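MGS-M4 (Unidentified, PDB 4Q3M) is an aldo-keto reductase-family TIM-barrel enzyme from a deep-sea metagenome that probably reduces carbonyl compounds with a nicotinamide cofactor, its natural substrate being unknown. Local coordinates at residues Pro153-Leu165 against Cys174-Met188. Residues are numbered along the deposited sequence; the frame is centred on the assembly and turned at random.
Sequences PPMVNQVETHVTL and CKKNNIQLEAYAPLM. With SO4 (sulfate ion), chain G.
From Gln-180 N to Met-155 O (2.8 Å) through to Thr-161 N to Tyr-184 O (3.3 Å), six backbone hydrogen bonds zip together the parallel strands 156-160 and 180-184 and the residues flanking the first. Among side chains, Gln-158 NE2 donates a 2.9 Å hydrogen bond to Glu-182 OE1, met from above the carboxylate plane, the two flat groups standing 88° apart, and is also hydrogen-bonded to Asp-43 OD1. With helix 168-176 these strands form a parallel beta-alpha-beta unit, consecutive staves of the TIM barrel; Gln-158, Glu-182 and Tyr-184 share one sheet face, while Val-159, Leu-181 and Ala-183 take the other. Aromatic contacts gather at the C-terminal ends. With CG between the backbone N and the carbonyl carbon (chi1 77°), the Tyr-184 ring reaches across to the neighbouring strand, where Glu-160 CB makes a CH-pi contact over its face, 4.2 Å from the centroid; its OH is hydrogen-bonded to Asn-137 OD1. Met-188 CG sits over a face of the His-162 ring, 3.6 Å from the centroid, whereas Ala-185 O approaches CD2 at the edge. His-162 NE2 donates to the anti lone pair of Glu-160 OE2, and Lys-264 forms a salt bridge with OE1. A sulfate, probably from the crystallisation liquor, accepts Leu-187 N at O4 (2.8 Å).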
# COMPACT_ATOMS: atom_id res chain seq x y z
N PRO A 153 21.52 3.32 12.30
CA PRO A 153 20.35 2.57 11.83
C PRO A 153 19.03 3.03 12.44
O PRO A 153 19.00 3.37 13.63
CB PRO A 153 20.67 1.13 12.24
CG PRO A 153 22.16 1.08 12.27
CD PRO A 153 22.60 2.42 12.77
N PRO A 154 17.96 3.05 11.64
CA PRO A 154 16.61 3.42 12.07
C PRO A 154 16.16 2.64 13.30
O PRO A 154 16.45 1.44 13.41
CB PRO A 154 15.75 3.06 10.85
CG PRO A 154 16.67 3.19 9.70
CD PRO A 154 18.01 2.72 10.20
N MET A 155 15.47 3.31 14.21
CA MET A 155 15.08 2.70 15.47
C MET A 155 13.58 2.46 15.55
O MET A 155 13.12 1.54 16.23
CB MET A 155 15.54 3.57 16.64
CG MET A 155 17.00 3.97 16.57
SD MET A 155 17.50 5.11 17.88
CE MET A 155 19.20 5.43 17.42
N VAL A 156 12.81 3.30 14.85
CA VAL A 156 11.35 3.23 14.90
C VAL A 156 10.73 3.45 13.52
O VAL A 156 11.15 4.33 12.77
CB VAL A 156 10.77 4.27 15.88
CG1 VAL A 156 9.25 4.35 15.76
CG2 VAL A 156 11.18 3.95 17.32
N ASN A 157 9.75 2.62 13.18
CA ASN A 157 8.95 2.83 11.97
C ASN A 157 7.47 2.93 12.32
O ASN A 157 6.81 1.92 12.57
CB ASN A 157 9.18 1.71 10.96
CG ASN A 157 8.49 1.96 9.63
OD1 ASN A 157 8.14 3.09 9.31
ND2 ASN A 157 8.29 0.90 8.86
N GLN A 158 6.94 4.15 12.34
CA GLN A 158 5.53 4.36 12.68
C GLN A 158 4.64 4.25 11.45
O GLN A 158 4.68 5.10 10.56
CB GLN A 158 5.33 5.72 13.35
CG GLN A 158 3.89 5.97 13.77
CD GLN A 158 3.69 7.35 14.37
OE1 GLN A 158 2.81 8.10 13.94
NE2 GLN A 158 4.49 7.69 15.37
N VAL A 159 3.83 3.20 11.40
CA VAL A 159 2.95 2.96 10.26
C VAL A 159 1.53 2.61 10.69
O VAL A 159 1.30 2.17 11.82
CB VAL A 159 3.48 1.83 9.36
CG1 VAL A 159 4.76 2.27 8.66
CG2 VAL A 159 3.70 0.56 10.17
N GLU A 160 0.58 2.81 9.79
CA GLU A 160 -0.81 2.44 10.02
C GLU A 160 -0.93 0.94 10.29
O GLU A 160 -0.64 0.12 9.41
CB GLU A 160 -1.69 2.83 8.83
CG GLU A 160 -3.10 2.28 8.90
CD GLU A 160 -3.82 2.34 7.57
OE1 GLU A 160 -3.34 3.04 6.66
OE2 GLU A 160 -4.87 1.67 7.43
N THR A 161 -1.34 0.59 11.50
CA THR A 161 -1.47 -0.81 11.88
C THR A 161 -2.66 -1.02 12.81
O THR A 161 -2.74 -0.41 13.88
CB THR A 161 -0.19 -1.32 12.57
OG1 THR A 161 0.95 -1.04 11.74
CG2 THR A 161 -0.28 -2.82 12.81
N HIS A 162 -3.57 -1.88 12.39
CA HIS A 162 -4.74 -2.23 13.19
C HIS A 162 -5.23 -3.62 12.81
O HIS A 162 -4.59 -4.32 12.03
CB HIS A 162 -5.85 -1.19 13.01
CG HIS A 162 -6.01 -0.71 11.61
ND1 HIS A 162 -6.51 -1.50 10.60
CD2 HIS A 162 -5.74 0.49 11.04
CE1 HIS A 162 -6.53 -0.82 9.47
NE2 HIS A 162 -6.07 0.40 9.71
N VAL A 163 -6.38 -4.02 13.36
CA VAL A 163 -6.85 -5.39 13.22
C VAL A 163 -7.27 -5.75 11.79
O VAL A 163 -7.38 -6.93 11.46
CB VAL A 163 -8.04 -5.66 14.17
CG1 VAL A 163 -7.59 -5.54 15.62
CG2 VAL A 163 -9.19 -4.72 13.87
N THR A 164 -7.50 -4.75 10.94
CA THR A 164 -7.85 -5.02 9.55
C THR A 164 -6.64 -4.85 8.63
O THR A 164 -6.66 -5.30 7.48
CB THR A 164 -9.00 -4.12 9.07
OG1 THR A 164 -8.74 -2.76 9.43
CG2 THR A 164 -10.32 -4.55 9.71
N LEU A 165 -5.60 -4.20 9.14
CA LEU A 165 -4.34 -4.06 8.42
C LEU A 165 -3.19 -4.39 9.37
O LEU A 165 -2.56 -3.49 9.94
CB LEU A 165 -4.18 -2.66 7.84
CG LEU A 165 -3.00 -2.43 6.89
CD1 LEU A 165 -3.26 -3.10 5.55
CD2 LEU A 165 -2.73 -0.94 6.71
N CYS A 174 10.93 -5.54 10.08
CA CYS A 174 11.45 -4.59 11.05
C CYS A 174 12.14 -5.30 12.21
O CYS A 174 13.23 -4.90 12.63
CB CYS A 174 10.32 -3.69 11.58
SG CYS A 174 9.65 -2.54 10.36
N LYS A 175 11.50 -6.35 12.72
CA LYS A 175 12.06 -7.11 13.83
C LYS A 175 13.38 -7.77 13.46
O LYS A 175 14.29 -7.88 14.28
CB LYS A 175 11.06 -8.17 14.32
CG LYS A 175 9.95 -7.62 15.20
CD LYS A 175 9.18 -8.73 15.88
CE LYS A 175 8.43 -9.59 14.87
NZ LYS A 175 7.76 -10.75 15.53
N LYS A 176 13.49 -8.22 12.21
CA LYS A 176 14.73 -8.82 11.72
C LYS A 176 15.83 -7.77 11.61
O LYS A 176 17.02 -8.09 11.73
CB LYS A 176 14.51 -9.49 10.36
CG LYS A 176 13.68 -10.76 10.42
CD LYS A 176 13.55 -11.40 9.05
CE LYS A 176 12.73 -12.68 9.11
NZ LYS A 176 12.62 -13.34 7.78
N ASN A 177 15.44 -6.52 11.38
CA ASN A 177 16.40 -5.44 11.23
C ASN A 177 16.42 -4.50 12.43
O ASN A 177 16.86 -3.35 12.33
CB ASN A 177 16.11 -4.65 9.96
CG ASN A 177 16.36 -5.46 8.70
OD1 ASN A 177 17.46 -5.47 8.16
ND2 ASN A 177 15.32 -6.15 8.23
N ASN A 178 15.94 -5.00 13.57
CA ASN A 178 15.98 -4.28 14.84
C ASN A 178 15.30 -2.92 14.79
O ASN A 178 15.79 -1.94 15.36
CB ASN A 178 17.43 -4.12 15.30
CG ASN A 178 18.23 -5.39 15.14
OD1 ASN A 178 18.07 -6.35 15.90
ND2 ASN A 178 19.11 -5.41 14.14
N ILE A 179 14.16 -2.86 14.10
CA ILE A 179 13.38 -1.64 14.02
C ILE A 179 12.07 -1.81 14.79
O ILE A 179 11.31 -2.74 14.53
CB ILE A 179 13.06 -1.26 12.56
CG1 ILE A 179 14.35 -1.09 11.77
CG2 ILE A 179 12.22 0.01 12.51
CD1 ILE A 179 14.13 -0.78 10.30
N GLN A 180 11.83 -0.93 15.75
CA GLN A 180 10.60 -0.99 16.54
C GLN A 180 9.43 -0.45 15.74
O GLN A 180 9.35 0.74 15.46
CB GLN A 180 10.74 -0.21 17.84
CG GLN A 180 9.46 -0.13 18.65
CD GLN A 180 8.99 -1.49 19.14
OE1 GLN A 180 9.79 -2.30 19.61
NE2 GLN A 180 7.69 -1.74 19.03
N LEU A 181 8.51 -1.34 15.36
CA LEU A 181 7.32 -0.93 14.64
C LEU A 181 6.36 -0.23 15.58
O LEU A 181 6.07 -0.72 16.67
CB LEU A 181 6.64 -2.13 13.97
CG LEU A 181 5.55 -1.78 12.96
CD1 LEU A 181 5.74 -2.57 11.68
CD2 LEU A 181 4.17 -2.04 13.54
N GLU A 182 5.87 0.94 15.16
CA GLU A 182 4.92 1.70 15.94
C GLU A 182 3.61 1.83 15.17
O GLU A 182 3.62 2.12 13.97
CB GLU A 182 5.48 3.08 16.29
CG GLU A 182 4.64 3.88 17.27
CD GLU A 182 5.25 5.22 17.60
OE1 GLU A 182 6.10 5.70 16.82
OE2 GLU A 182 4.90 5.80 18.65
N ALA A 183 2.50 1.62 15.85
CA ALA A 183 1.20 1.61 15.19
C ALA A 183 0.43 2.90 15.44
O ALA A 183 0.09 3.22 16.58
CB ALA A 183 0.38 0.42 15.66
N TYR A 184 0.15 3.65 14.37
CA TYR A 184 -0.79 4.75 14.46
C TYR A 184 -2.10 4.30 13.84
O TYR A 184 -2.15 3.28 13.15
CB TYR A 184 -0.25 6.03 13.81
CG TYR A 184 -0.29 6.10 12.29
CD1 TYR A 184 -1.47 6.44 11.62
CD2 TYR A 184 0.85 5.87 11.53
CE1 TYR A 184 -1.51 6.52 10.24
CE2 TYR A 184 0.82 5.96 10.15
CZ TYR A 184 -0.36 6.28 9.51
OH TYR A 184 -0.40 6.36 8.14
N ALA A 185 -3.16 5.07 14.08
CA ALA A 185 -4.53 4.66 13.77
C ALA A 185 -4.84 3.24 14.27
O ALA A 185 -5.31 2.40 13.50
CB ALA A 185 -4.78 4.75 12.27
N PRO A 186 -4.59 2.97 15.57
CA PRO A 186 -4.84 1.61 16.05
C PRO A 186 -6.33 1.32 16.18
O PRO A 186 -6.72 0.15 16.24
CB PRO A 186 -4.15 1.59 17.41
CG PRO A 186 -4.26 2.99 17.88
CD PRO A 186 -4.14 3.86 16.66
N LEU A 187 -7.14 2.37 16.24
CA LEU A 187 -8.59 2.22 16.29
C LEU A 187 -9.20 2.50 14.92
O LEU A 187 -10.37 2.87 14.82
CB LEU A 187 -9.19 3.14 17.35
CG LEU A 187 -8.68 2.95 18.78
CD1 LEU A 187 -9.50 3.77 19.76
CD2 LEU A 187 -8.70 1.47 19.16
N MET A 188 -8.39 2.33 13.88
CA MET A 188 -8.79 2.53 12.49
C MET A 188 -9.26 3.96 12.19
O MET A 188 -9.98 4.18 11.22
CB MET A 188 -9.89 1.53 12.11
CG MET A 188 -9.42 0.09 12.04
SD MET A 188 -10.70 -1.05 11.47
CE MET A 188 -11.04 -0.40 9.84
S SO4 G . -7.03 6.22 16.22
O1 SO4 G . -8.23 7.03 16.36
O2 SO4 G . -5.97 7.02 15.62
O3 SO4 G . -6.60 5.75 17.54
O4 SO4 G . -7.31 5.07 15.37
O HOH W 1 17.95 -0.84 12.53
O HOH W 2 14.66 0.02 17.44